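Local atomic coordinates of separin (PDB entry 5U1T), a protein that cleaves the cohesin subunit Scc1 at the onset of anaphase as a caspase-like cysteine protease, allowing chromosomes to separate. Residues V327-T332 / L345-C350; E1193-T1198 / G1496-A1501; T1217-L1222 / Y1579-A1584. All blocks are in the same frame, centred on the assembly; numbering follows the deposited sequence.

Interaction 1: residues V327-T332 / L345-C350; sequences VCLWST and LRQFDC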
ATOM      1  N   VAL A 327     -63.787 -10.950  21.318  1.00 88.09           N
ATOM      2  CA  VAL A 327     -64.019 -11.132  19.889  1.00 88.98           C
ATOM      3  C   VAL A 327     -65.417 -10.655  19.515  1.00 91.20           C
ATOM      4  O   VAL A 327     -65.605  -9.970  18.506  1.00 88.50           O
ATOM      5  CB  VAL A 327     -63.870 -12.602  19.466  1.00 85.76           C
ATOM      6  CG1 VAL A 327     -64.198 -12.753  17.998  1.00 85.88           C
ATOM      7  CG2 VAL A 327     -62.477 -13.119  19.766  1.00 82.02           C
ATOM      8  N   CYS A 328     -66.391 -11.026  20.342  1.00 91.10           N
ATOM      9  CA  CYS A 328     -67.782 -10.629  20.141  1.00 92.63           C
ATOM     10  C   CYS A 328     -67.946  -9.115  20.111  1.00 92.43           C
ATOM     11  O   CYS A 328     -68.612  -8.560  19.236  1.00 94.14           O
ATOM     12  CB  CYS A 328     -68.680 -11.213  21.246  1.00 97.89           C
ATOM     13  SG  CYS A 328     -68.970 -13.010  21.160  1.00107.05           S
ATOM     14  N   LEU A 329     -67.338  -8.451  21.082  1.00 90.75           N
ATOM     15  CA  LEU A 329     -67.475  -7.008  21.203  1.00 91.77           C
ATOM     16  C   LEU A 329     -66.856  -6.281  20.015  1.00 88.67           C
ATOM     17  O   LEU A 329     -67.487  -5.403  19.428  1.00 83.80           O
ATOM     18  CB  LEU A 329     -66.860  -6.542  22.526  1.00 90.96           C
ATOM     19  CG  LEU A 329     -66.778  -5.073  22.932  1.00 91.03           C
ATOM     20  CD1 LEU A 329     -68.162  -4.477  23.083  1.00103.45           C
ATOM     21  CD2 LEU A 329     -65.977  -4.934  24.218  1.00 91.16           C
ATOM     22  N   TRP A 330     -65.638  -6.663  19.642  1.00 90.15           N
ATOM     23  CA  TRP A 330     -64.923  -5.916  18.619  1.00 89.06           C
ATOM     24  C   TRP A 330     -65.409  -6.251  17.222  1.00 87.83           C
ATOM     25  O   TRP A 330     -65.209  -5.471  16.289  1.00 83.48           O
ATOM     26  CB  TRP A 330     -63.417  -6.147  18.741  1.00 86.47           C
ATOM     27  CG  TRP A 330     -62.856  -5.344  19.849  1.00 83.74           C
ATOM     28  CD1 TRP A 330     -62.524  -5.784  21.094  1.00 84.00           C
ATOM     29  CD2 TRP A 330     -62.613  -3.936  19.838  1.00 79.40           C
ATOM     30  NE1 TRP A 330     -62.068  -4.738  21.859  1.00 79.55           N
ATOM     31  CE2 TRP A 330     -62.115  -3.590  21.111  1.00 83.89           C
ATOM     32  CE3 TRP A 330     -62.755  -2.932  18.872  1.00 83.34           C
ATOM     33  CZ2 TRP A 330     -61.755  -2.276  21.447  1.00 86.97           C
ATOM     34  CZ3 TRP A 330     -62.392  -1.627  19.204  1.00 83.24           C
ATOM     35  CH2 TRP A 330     -61.903  -1.313  20.483  1.00 86.30           C
ATOM     36  N   SER A 331     -66.067  -7.395  17.076  1.00 81.86           N
ATOM     37  CA  SER A 331     -66.654  -7.727  15.795  1.00 80.31           C
ATOM     38  C   SER A 331     -67.854  -6.822  15.548  1.00 86.61           C
ATOM     39  O   SER A 331     -68.087  -6.391  14.422  1.00 88.84           O
ATOM     40  CB  SER A 331     -67.055  -9.195  15.737  1.00 84.67           C
ATOM     41  OG  SER A 331     -66.001 -10.028  16.177  1.00 79.45           O
ATOM     42  N   THR A 332     -68.606  -6.515  16.604  1.00 88.93           N
ATOM     43  CA  THR A 332     -69.759  -5.630  16.452  1.00 89.37           C
ATOM     44  C   THR A 332     -69.291  -4.203  16.166  1.00 85.99           C
ATOM     45  O   THR A 332     -69.975  -3.457  15.468  1.00 86.13           O
ATOM     46  CB  THR A 332     -70.682  -5.627  17.701  1.00 90.09           C
ATOM     47  OG1 THR A 332     -70.962  -6.970  18.103  1.00 91.98           O
ATOM     48  CG2 THR A 332     -72.006  -4.917  17.401  1.00 91.15           C
ATOM     49  N   LEU A 345     -60.625   3.928  21.153  1.00102.37           N
ATOM     50  CA  LEU A 345     -59.172   3.798  21.052  1.00 95.48           C
ATOM     51  C   LEU A 345     -58.521   3.521  22.394  1.00 98.37           C
ATOM     52  O   LEU A 345     -57.508   2.821  22.465  1.00 99.48           O
ATOM     53  CB  LEU A 345     -58.578   5.062  20.434  1.00 93.27           C
ATOM     54  CG  LEU A 345     -59.049   5.276  18.998  1.00 93.96           C
ATOM     55  CD1 LEU A 345     -58.795   6.693  18.544  1.00 92.97           C
ATOM     56  CD2 LEU A 345     -58.372   4.281  18.078  1.00 89.26           C
ATOM     57  N   ARG A 346     -59.093   4.084  23.455  1.00101.01           N
ATOM     58  CA  ARG A 346     -58.638   3.786  24.811  1.00102.26           C
ATOM     59  C   ARG A 346     -58.891   2.312  25.122  1.00 99.03           C
ATOM     60  O   ARG A 346     -58.034   1.630  25.685  1.00 98.13           O
ATOM     61  CB  ARG A 346     -59.340   4.672  25.856  1.00101.59           C
ATOM     62  CG  ARG A 346     -58.896   6.142  25.895  1.00106.58           C
ATOM     63  CD  ARG A 346     -57.394   6.310  25.675  1.00109.98           C
ATOM     64  NE  ARG A 346     -57.078   6.680  24.294  1.00113.18           N
ATOM     65  CZ  ARG A 346     -55.847   6.695  23.790  1.00111.49           C
ATOM     66  NH1 ARG A 346     -54.815   6.350  24.552  1.00104.75           N
ATOM     67  NH2 ARG A 346     -55.649   7.044  22.524  1.00102.83           N
ATOM     68  N   GLN A 347     -60.069   1.824  24.753  1.00 98.87           N
ATOM     69  CA  GLN A 347     -60.428   0.444  25.050  1.00100.26           C
ATOM     70  C   GLN A 347     -59.559  -0.489  24.222  1.00 98.05           C
ATOM     71  O   GLN A 347     -59.094  -1.517  24.723  1.00 95.74           O
ATOM     72  CB  GLN A 347     -61.914   0.185  24.785  1.00 96.81           C
ATOM     73  CG  GLN A 347     -62.589  -0.704  25.838  1.00100.53           C
ATOM     74  CD  GLN A 347     -62.099  -2.152  25.819  1.00 96.65           C
ATOM     75  OE1 GLN A 347     -62.117  -2.813  24.780  1.00 92.85           O
ATOM     76  NE2 GLN A 347     -61.664  -2.646  26.976  1.00 96.75           N
ATOM     77  N   PHE A 348     -59.331  -0.116  22.962  1.00 94.93           N
ATOM     78  CA  PHE A 348     -58.490  -0.903  22.070  1.00 94.65           C
ATOM     79  C   PHE A 348     -57.126  -1.073  22.696  1.00 93.27           C
ATOM     80  O   PHE A 348     -56.720  -2.190  23.022  1.00 90.31           O
ATOM     81  CB  PHE A 348     -58.360  -0.239  20.699  1.00 93.51           C
ATOM     82  CG  PHE A 348     -57.461  -0.987  19.736  1.00 95.36           C
ATOM     83  CD1 PHE A 348     -56.100  -0.735  19.692  1.00 96.18           C
ATOM     84  CD2 PHE A 348     -57.983  -1.922  18.859  1.00 95.31           C
ATOM     85  CE1 PHE A 348     -55.280  -1.412  18.801  1.00 93.45           C
ATOM     86  CE2 PHE A 348     -57.161  -2.595  17.970  1.00 93.24           C
ATOM     87  CZ  PHE A 348     -55.810  -2.337  17.944  1.00 87.34           C
ATOM     88  N   ASP A 349     -56.433   0.052  22.862  1.00 93.77           N
ATOM     89  CA  ASP A 349     -55.118   0.082  23.487  1.00 90.93           C
ATOM     90  C   ASP A 349     -55.106  -0.779  24.740  1.00 91.84           C
ATOM     91  O   ASP A 349     -54.183  -1.548  24.964  1.00 91.50           O
ATOM     92  CB  ASP A 349     -54.722   1.519  23.812  1.00 84.93           C
ATOM     93  CG  ASP A 349     -54.407   2.323  22.573  1.00 90.19           C
ATOM     94  OD1 ASP A 349     -54.696   1.827  21.461  1.00 88.05           O
ATOM     95  OD2 ASP A 349     -53.876   3.446  22.712  1.00 92.94           O
ATOM     96  N   CYS A 350     -56.169  -0.690  25.523  1.00 93.32           N
ATOM     97  CA  CYS A 350     -56.277  -1.490  26.729  1.00 93.55           C
ATOM     98  C   CYS A 350     -56.489  -2.978  26.436  1.00 92.61           C
ATOM     99  O   CYS A 350     -55.846  -3.831  27.046  1.00 88.43           O
ATOM    100  CB  CYS A 350     -57.412  -0.963  27.596  1.00 94.21           C
ATOM    101  SG  CYS A 350     -57.456  -1.709  29.218  1.00112.37           S
TER

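Interaction 2: residues E1193-T1198 / G1496-A1501; sequences ESNQTT and GCSSAA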
ATOM      1  N   GLU A1193      41.359 -15.293 -13.909  1.00 65.18           N
ATOM      2  CA  GLU A1193      41.826 -16.436 -14.693  1.00 64.62           C
ATOM      3  C   GLU A1193      42.601 -17.413 -13.827  1.00 67.52           C
ATOM      4  O   GLU A1193      42.339 -18.612 -13.849  1.00 69.84           O
ATOM      5  CB  GLU A1193      42.706 -15.992 -15.863  1.00 65.33           C
ATOM      6  CG  GLU A1193      41.945 -15.515 -17.100  1.00 69.06           C
ATOM      7  CD  GLU A1193      42.865 -14.912 -18.162  1.00 72.33           C
ATOM      8  OE1 GLU A1193      43.931 -15.515 -18.442  1.00 80.10           O
ATOM      9  OE2 GLU A1193      42.540 -13.831 -18.702  1.00 72.06           O
ATOM     10  N   SER A1194      43.580 -16.904 -13.088  1.00 67.86           N
ATOM     11  CA  SER A1194      44.303 -17.730 -12.135  1.00 65.38           C
ATOM     12  C   SER A1194      43.340 -18.352 -11.109  1.00 66.45           C
ATOM     13  O   SER A1194      43.479 -19.522 -10.758  1.00 67.98           O
ATOM     14  CB  SER A1194      45.386 -16.918 -11.426  1.00 53.84           C
ATOM     15  OG  SER A1194      46.057 -17.718 -10.465  1.00 61.77           O
ATOM     16  N   ASN A1195      42.376 -17.569 -10.637  1.00 64.85           N
ATOM     17  CA  ASN A1195      41.375 -18.079  -9.705  1.00 65.85           C
ATOM     18  C   ASN A1195      40.719 -19.308 -10.304  1.00 69.07           C
ATOM     19  O   ASN A1195      40.638 -20.368  -9.672  1.00 61.51           O
ATOM     20  CB  ASN A1195      40.334 -17.016  -9.382  1.00 57.66           C
ATOM     21  CG  ASN A1195      40.689 -16.213  -8.155  1.00 56.28           C
ATOM     22  OD1 ASN A1195      41.697 -16.458  -7.529  1.00 63.36           O
ATOM     23  ND2 ASN A1195      39.863 -15.242  -7.815  1.00 61.21           N
ATOM     24  N   GLN A1196      40.289 -19.142 -11.549  1.00 68.10           N
ATOM     25  CA  GLN A1196      39.757 -20.212 -12.375  1.00 66.77           C
ATOM     26  C   GLN A1196      40.643 -21.465 -12.407  1.00 75.82           C
ATOM     27  O   GLN A1196      40.153 -22.581 -12.215  1.00 82.28           O
ATOM     28  CB  GLN A1196      39.560 -19.687 -13.787  1.00 65.83           C
ATOM     29  CG  GLN A1196      39.403 -20.747 -14.809  1.00 73.28           C
ATOM     30  CD  GLN A1196      37.962 -21.090 -14.975  1.00 91.99           C
ATOM     31  OE1 GLN A1196      37.119 -20.186 -15.054  1.00104.13           O
ATOM     32  NE2 GLN A1196      37.644 -22.391 -14.997  1.00 85.01           N
ATOM     33  N   THR A1197      41.941 -21.283 -12.643  1.00 72.49           N
ATOM     34  CA  THR A1197      42.884 -22.407 -12.742  1.00 73.21           C
ATOM     35  C   THR A1197      42.947 -23.192 -11.442  1.00 75.37           C
ATOM     36  O   THR A1197      43.446 -24.311 -11.391  1.00 76.95           O
ATOM     37  CB  THR A1197      44.313 -21.934 -13.079  1.00 65.93           C
ATOM     38  OG1 THR A1197      44.781 -21.066 -12.040  1.00 64.00           O
ATOM     39  CG2 THR A1197      44.353 -21.204 -14.413  1.00 61.25           C
ATOM     40  N   THR A1198      42.415 -22.577 -10.397  1.00 75.38           N
ATOM     41  CA  THR A1198      42.583 -23.051  -9.047  1.00 73.88           C
ATOM     42  C   THR A1198      41.438 -23.980  -8.614  1.00 79.73           C
ATOM     43  O   THR A1198      41.657 -24.921  -7.846  1.00 79.90           O
ATOM     44  CB  THR A1198      42.730 -21.832  -8.117  1.00 67.61           C
ATOM     45  OG1 THR A1198      44.109 -21.692  -7.743  1.00 71.16           O
ATOM     46  CG2 THR A1198      41.839 -21.920  -6.901  1.00 70.50           C
ATOM     47  N   GLY A1496      44.371 -19.012   3.678  1.00 70.93           N
ATOM     48  CA  GLY A1496      43.611 -19.762   2.690  1.00 70.24           C
ATOM     49  C   GLY A1496      43.290 -18.990   1.419  1.00 70.66           C
ATOM     50  O   GLY A1496      43.446 -17.771   1.377  1.00 67.63           O
ATOM     51  N   CYS A1497      42.845 -19.708   0.387  1.00 70.45           N
ATOM     52  CA  CYS A1497      42.364 -19.083  -0.843  1.00 71.02           C
ATOM     53  C   CYS A1497      41.420 -17.922  -0.595  1.00 69.64           C
ATOM     54  O   CYS A1497      40.347 -18.097  -0.019  1.00 77.59           O
ATOM     55  CB  CYS A1497      41.643 -20.101  -1.724  1.00 68.78           C
ATOM     56  SG  CYS A1497      42.725 -21.174  -2.636  1.00 75.14           S
ATOM     57  N   SER A1498      41.837 -16.743  -1.037  1.00 70.79           N
ATOM     58  CA  SER A1498      40.983 -15.559  -1.137  1.00 67.19           C
ATOM     59  C   SER A1498      40.390 -15.079   0.178  1.00 66.17           C
ATOM     60  O   SER A1498      39.355 -14.427   0.171  1.00 67.85           O
ATOM     61  CB  SER A1498      39.847 -15.813  -2.127  1.00 57.13           C
ATOM     62  OG  SER A1498      40.299 -15.750  -3.465  1.00 63.40           O
ATOM     63  N   SER A1499      41.050 -15.363   1.295  1.00 60.86           N
ATOM     64  CA  SER A1499      40.609 -14.811   2.571  1.00 65.43           C
ATOM     65  C   SER A1499      40.592 -13.272   2.603  1.00 68.15           C
ATOM     66  O   SER A1499      39.707 -12.678   3.224  1.00 72.97           O
ATOM     67  CB  SER A1499      41.490 -15.331   3.695  1.00 65.75           C
ATOM     68  OG  SER A1499      42.843 -15.243   3.319  1.00 69.93           O
ATOM     69  N   ALA A1500      41.550 -12.627   1.933  1.00 67.09           N
ATOM     70  CA  ALA A1500      41.593 -11.165   1.898  1.00 65.18           C
ATOM     71  C   ALA A1500      40.991 -10.583   0.617  1.00 63.50           C
ATOM     72  O   ALA A1500      41.088  -9.379   0.374  1.00 69.24           O
ATOM     73  CB  ALA A1500      43.014 -10.678   2.066  1.00 57.25           C
ATOM     74  N   ALA A1501      40.377 -11.417  -0.208  1.00 60.04           N
ATOM     75  CA  ALA A1501      39.764 -10.908  -1.428  1.00 62.93           C
ATOM     76  C   ALA A1501      38.508 -10.124  -1.083  1.00 63.33           C
ATOM     77  O   ALA A1501      37.992 -10.230   0.034  1.00 69.24           O
ATOM     78  CB  ALA A1501      39.445 -12.032  -2.387  1.00 59.59           C
TER

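Interaction 3: residues T1217-L1222 / Y1579-A1584; sequences TTRYDL and YLNGAA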
ATOM      1  N   THR A1217      51.751 -24.165 -17.968  1.00 72.47           N
ATOM      2  CA  THR A1217      52.033 -23.132 -18.940  1.00 72.52           C
ATOM      3  C   THR A1217      51.185 -21.922 -18.640  1.00 78.92           C
ATOM      4  O   THR A1217      51.693 -20.795 -18.607  1.00 79.47           O
ATOM      5  CB  THR A1217      51.753 -23.605 -20.355  1.00 72.54           C
ATOM      6  OG1 THR A1217      52.763 -24.545 -20.739  1.00 79.80           O
ATOM      7  CG2 THR A1217      51.760 -22.428 -21.312  1.00 70.10           C
ATOM      8  N   THR A1218      49.898 -22.173 -18.402  1.00 74.05           N
ATOM      9  CA  THR A1218      48.929 -21.114 -18.156  1.00 71.39           C
ATOM     10  C   THR A1218      49.235 -20.318 -16.886  1.00 70.69           C
ATOM     11  O   THR A1218      49.129 -19.092 -16.898  1.00 67.27           O
ATOM     12  CB  THR A1218      47.478 -21.685 -18.072  1.00 69.54           C
ATOM     13  OG1 THR A1218      47.029 -22.069 -19.382  1.00 64.31           O
ATOM     14  CG2 THR A1218      46.509 -20.658 -17.495  1.00 63.34           C
ATOM     15  N   ARG A1219      49.608 -20.996 -15.799  1.00 70.30           N
ATOM     16  CA  ARG A1219      49.876 -20.293 -14.543  1.00 68.52           C
ATOM     17  C   ARG A1219      51.211 -19.539 -14.585  1.00 73.13           C
ATOM     18  O   ARG A1219      51.315 -18.426 -14.064  1.00 76.79           O
ATOM     19  CB  ARG A1219      49.850 -21.251 -13.355  1.00 64.95           C
ATOM     20  CG  ARG A1219      48.519 -21.937 -13.154  1.00 68.80           C
ATOM     21  CD  ARG A1219      48.313 -22.322 -11.715  1.00 61.43           C
ATOM     22  NE  ARG A1219      47.687 -21.245 -10.961  1.00 63.56           N
ATOM     23  CZ  ARG A1219      48.261 -20.630  -9.937  1.00 66.83           C
ATOM     24  NH1 ARG A1219      49.471 -20.995  -9.562  1.00 67.87           N
ATOM     25  NH2 ARG A1219      47.628 -19.655  -9.289  1.00 65.93           N
ATOM     26  N   TYR A1220      52.231 -20.123 -15.202  1.00 75.68           N
ATOM     27  CA  TYR A1220      53.502 -19.414 -15.364  1.00 75.55           C
ATOM     28  C   TYR A1220      53.290 -18.181 -16.252  1.00 74.81           C
ATOM     29  O   TYR A1220      53.967 -17.159 -16.112  1.00 74.03           O
ATOM     30  CB  TYR A1220      54.577 -20.333 -15.955  1.00 76.75           C
ATOM     31  CG  TYR A1220      55.501 -20.965 -14.926  1.00 79.63           C
ATOM     32  CD1 TYR A1220      55.184 -22.179 -14.320  1.00 75.55           C
ATOM     33  CD2 TYR A1220      56.718 -20.353 -14.575  1.00 85.95           C
ATOM     34  CE1 TYR A1220      56.050 -22.779 -13.382  1.00 77.59           C
ATOM     35  CE2 TYR A1220      57.595 -20.945 -13.635  1.00 91.62           C
ATOM     36  CZ  TYR A1220      57.244 -22.166 -13.035  1.00 82.46           C
ATOM     37  OH  TYR A1220      58.096 -22.753 -12.101  1.00 81.01           O
ATOM     38  N   ASP A1221      52.325 -18.286 -17.154  1.00 73.68           N
ATOM     39  CA  ASP A1221      51.995 -17.201 -18.059  1.00 66.51           C
ATOM     40  C   ASP A1221      51.207 -16.101 -17.373  1.00 67.91           C
ATOM     41  O   ASP A1221      51.396 -14.912 -17.628  1.00 70.72           O
ATOM     42  CB  ASP A1221      51.198 -17.738 -19.226  1.00 68.04           C
ATOM     43  CG  ASP A1221      51.287 -16.855 -20.410  1.00 76.00           C
ATOM     44  OD1 ASP A1221      50.490 -15.895 -20.500  1.00 80.09           O
ATOM     45  OD2 ASP A1221      52.188 -17.107 -21.235  1.00 84.61           O
ATOM     46  N   LEU A1222      50.295 -16.522 -16.514  1.00 71.62           N
ATOM     47  CA  LEU A1222      49.529 -15.609 -15.698  1.00 70.91           C
ATOM     48  C   LEU A1222      50.453 -14.880 -14.735  1.00 65.37           C
ATOM     49  O   LEU A1222      50.261 -13.698 -14.459  1.00 66.46           O
ATOM     50  CB  LEU A1222      48.433 -16.370 -14.943  1.00 67.76           C
ATOM     51  CG  LEU A1222      47.198 -16.713 -15.768  1.00 66.43           C
ATOM     52  CD1 LEU A1222      46.295 -17.716 -15.040  1.00 64.37           C
ATOM     53  CD2 LEU A1222      46.443 -15.428 -16.080  1.00 67.99           C
ATOM     54  N   TYR A1579      54.526 -14.261  -8.214  1.00 63.75           N
ATOM     55  CA  TYR A1579      53.452 -13.280  -8.138  1.00 66.85           C
ATOM     56  C   TYR A1579      52.084 -13.917  -7.906  1.00 64.07           C
ATOM     57  O   TYR A1579      51.427 -13.559  -6.941  1.00 63.65           O
ATOM     58  CB  TYR A1579      53.434 -12.396  -9.396  1.00 67.07           C
ATOM     59  CG  TYR A1579      54.731 -11.653  -9.559  1.00 69.53           C
ATOM     60  CD1 TYR A1579      55.806 -12.248 -10.199  1.00 73.75           C
ATOM     61  CD2 TYR A1579      54.909 -10.384  -9.013  1.00 66.88           C
ATOM     62  CE1 TYR A1579      57.005 -11.601 -10.313  1.00 72.79           C
ATOM     63  CE2 TYR A1579      56.110  -9.721  -9.131  1.00 68.83           C
ATOM     64  CZ  TYR A1579      57.153 -10.332  -9.791  1.00 74.66           C
ATOM     65  OH  TYR A1579      58.371  -9.700  -9.939  1.00 77.16           O
ATOM     66  N   LEU A1580      51.653 -14.845  -8.763  1.00 61.40           N
ATOM     67  CA  LEU A1580      50.331 -15.472  -8.587  1.00 67.91           C
ATOM     68  C   LEU A1580      50.127 -16.015  -7.166  1.00 65.99           C
ATOM     69  O   LEU A1580      49.027 -15.940  -6.627  1.00 62.45           O
ATOM     70  CB  LEU A1580      50.099 -16.603  -9.597  1.00 59.91           C
ATOM     71  CG  LEU A1580      49.707 -16.271 -11.041  1.00 66.07           C
ATOM     72  CD1 LEU A1580      49.221 -17.514 -11.764  1.00 60.89           C
ATOM     73  CD2 LEU A1580      48.673 -15.144 -11.130  1.00 62.70           C
ATOM     74  N   ASN A1581      51.196 -16.532  -6.559  1.00 63.52           N
ATOM     75  CA  ASN A1581      51.132 -17.007  -5.181  1.00 64.13           C
ATOM     76  C   ASN A1581      51.815 -16.069  -4.181  1.00 67.20           C
ATOM     77  O   ASN A1581      51.198 -15.679  -3.180  1.00 64.94           O
ATOM     78  CB  ASN A1581      51.732 -18.409  -5.089  1.00 69.53           C
ATOM     79  CG  ASN A1581      50.745 -19.488  -5.505  1.00 68.58           C
ATOM     80  OD1 ASN A1581      49.591 -19.474  -5.092  1.00 67.33           O
ATOM     81  ND2 ASN A1581      51.199 -20.419  -6.334  1.00 66.37           N
ATOM     82  N   GLY A1582      53.068 -15.694  -4.465  1.00 66.57           N
ATOM     83  CA  GLY A1582      53.865 -14.847  -3.582  1.00 63.31           C
ATOM     84  C   GLY A1582      53.373 -13.419  -3.323  1.00 64.65           C
ATOM     85  O   GLY A1582      53.695 -12.830  -2.286  1.00 56.64           O
ATOM     86  N   ALA A1583      52.601 -12.854  -4.254  1.00 62.35           N
ATOM     87  CA  ALA A1583      52.078 -11.497  -4.095  1.00 58.91           C
ATOM     88  C   ALA A1583      50.716 -11.502  -3.419  1.00 61.90           C
ATOM     89  O   ALA A1583      50.153 -10.447  -3.122  1.00 59.64           O
ATOM     90  CB  ALA A1583      51.987 -10.793  -5.448  1.00 59.42           C
ATOM     91  N   ALA A1584      50.195 -12.702  -3.186  1.00 62.32           N
ATOM     92  CA  ALA A1584      48.856 -12.873  -2.651  1.00 60.88           C
ATOM     93  C   ALA A1584      48.724 -12.506  -1.164  1.00 57.75           C
ATOM     94  O   ALA A1584      47.735 -11.881  -0.777  1.00 52.27           O
ATOM     95  CB  ALA A1584      48.398 -14.297  -2.885  1.00 62.59           C
TER

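Interaction 1: residues V327-T332 / L345-C350
Gln347 meets the indole of Trp330 at its rim. OE1 lies near the ring plane, 3.4 Å from Trp330 CZ2, and the amide is turned only modestly from the indole plane. A glutamine suits this buried place because its chain, bent at chi2, brings CB and OE1 to the same rim of the indole while the amide finds polar mates: OE1 is hydrogen-bonded to Thr351, one turn on, and NE2 to Thr309 of helix 298-313. Leu329 CD2 comes to the same oxygen more distantly.

Phe348, next along, meets the same benzo ring, its backbone N near CZ2 and its CB 3.7 Å from Trp330 CH2. CG stands anti to the backbone N (chi1 178°), which carries the phenyl ring over one face of the tryptophan and gives a T-shaped stack. The Phe348 edge points to the six-membered ring, the planes are 87° apart and the centroids 5.8 Å. Leu378 and Cys382 of helix 365-384 also touch Phe348. An alanine in place of Trp330 would probably open a gap between the helices and leave the Phe348 edge without its aromatic face.

The segment axes stay 12.6 Å apart and run at 143°, a spacing spanned by the long indole, as in an antiparallel hairpin of sequence-adjacent helices within the helical domain.

Interaction 2: residues E1193-T1198 / G1496-A1501
The catalytic loop of this protease, which follows strand 1492-1494 and carries Cys1497, the active-site cysteine by similarity, faces residues 1193-1198 of helix 1180-1198. Across the gap Thr1198 CG2 stands 4.4 Å from Cys1497 SG, a loose methyl-to-sulfur contact that a small, branched residue can make without crowding the thiol. Asn1195 and Ser1498 form the second meeting point. Their ends, OD1 and OG, do not bond directly at 4.4 Å; both turn to Asp1531, whose backbone N binds Asn1195 OD1 and whose carboxylate oxygen OD1 is hydrogen-bonded to Ser1498 OG. One residue thus ties helix and loop together.

In clan CD, the caspase-like fold, the cysteine lies just beyond the end of a strand of the central sheet, and here the cysteine itself sits in a tight turn. Gly1496 to Ser1499 form a type II turn with Cys1497 and Ser1498 at its corners; Ser1498 takes a positive phi (61°), and its CB points toward the helix. A type I turn from Ser1498 to Ala1501 follows. Apolar side chains of another protein chain in the assembly pack on Thr1198 and Cys1497, consistent with an inhibitor covering the thiol.

Interaction 3: residues T1217-L1222 / Y1579-A1584
Leu1580 pushes its side chain between Arg1219 and Leu1222, residues almost one turn apart on helix 1209-1237, and has the most surface buried of any residue here. The branch that does most of the touching is CD1. It sits over one face of the Arg1219 guanidinium, 3.6 Å above the plane and shifted toward the rim, with NH2 the nearest nitrogen. On its other flank CD1 meets Leu1222 CB at 3.5 Å, while CD2 reaches the same CB at 4.0 Å. A leucine suits the spot because its two methyls can divide themselves in this way: CD1 faces both the guanidinium and Leu1222, while CD2 lies on the Leu1222 side.

Arg1219 owes its place over the loop to a bend in its chain at chi3 (89°), which swings the planar end toward Leu1580. The rotation of that end is fixed by the helix 1180-1198: NH2 is hydrogen-bonded to Ser1194 OG, and NE to Thr1197 OG1. Beyond the leucine, Asn1581 comes to the edge of the guanidinium, ND2 lying 3.7 Å from Arg1219 NH1, with the two planes 41° apart. Both are donors, so they merely abut, and the amide is engaged by Thr1533, whose backbone N binds OD1.

The loop is also fixed from its backbone. Asp1223, the residue following Leu1222, accepts the N-H groups of both Tyr1579 and Leu1580 through OD1, and Leu1580 O receives Trp1530 NE1.

Chemically, then, the interface joins helix to loop by apolar cover on a cation, while the arginine gives NE and NH2 to two neutral hydroxyls of a third element; its buried charge is likely to be stabilised by these dipoles more than by any partner in residues 1579-1584.

In the fold
Interactions 2 and 3 are neighbours in the protease region, their centres 11 Å apart, and their segments alternate along the chain. They are joined directly: Arg1219 of interaction 3 is held by the helix of interaction 2, and packing adds to this, with Ser1194 N 3.4 Å from Leu1222 CD1. Helix 1180-1198 therefore stands between the catalytic loop on one side and helix 1209-1237 on another, and the side chain of Asn1581 comes to about 7 Å from that of Cys1497. Interaction 1 is remote, in the helical domain: its centre is 108 Å from that of interaction 2 and 119 Å from that of interaction 3, on the opposite side of the chain's centre.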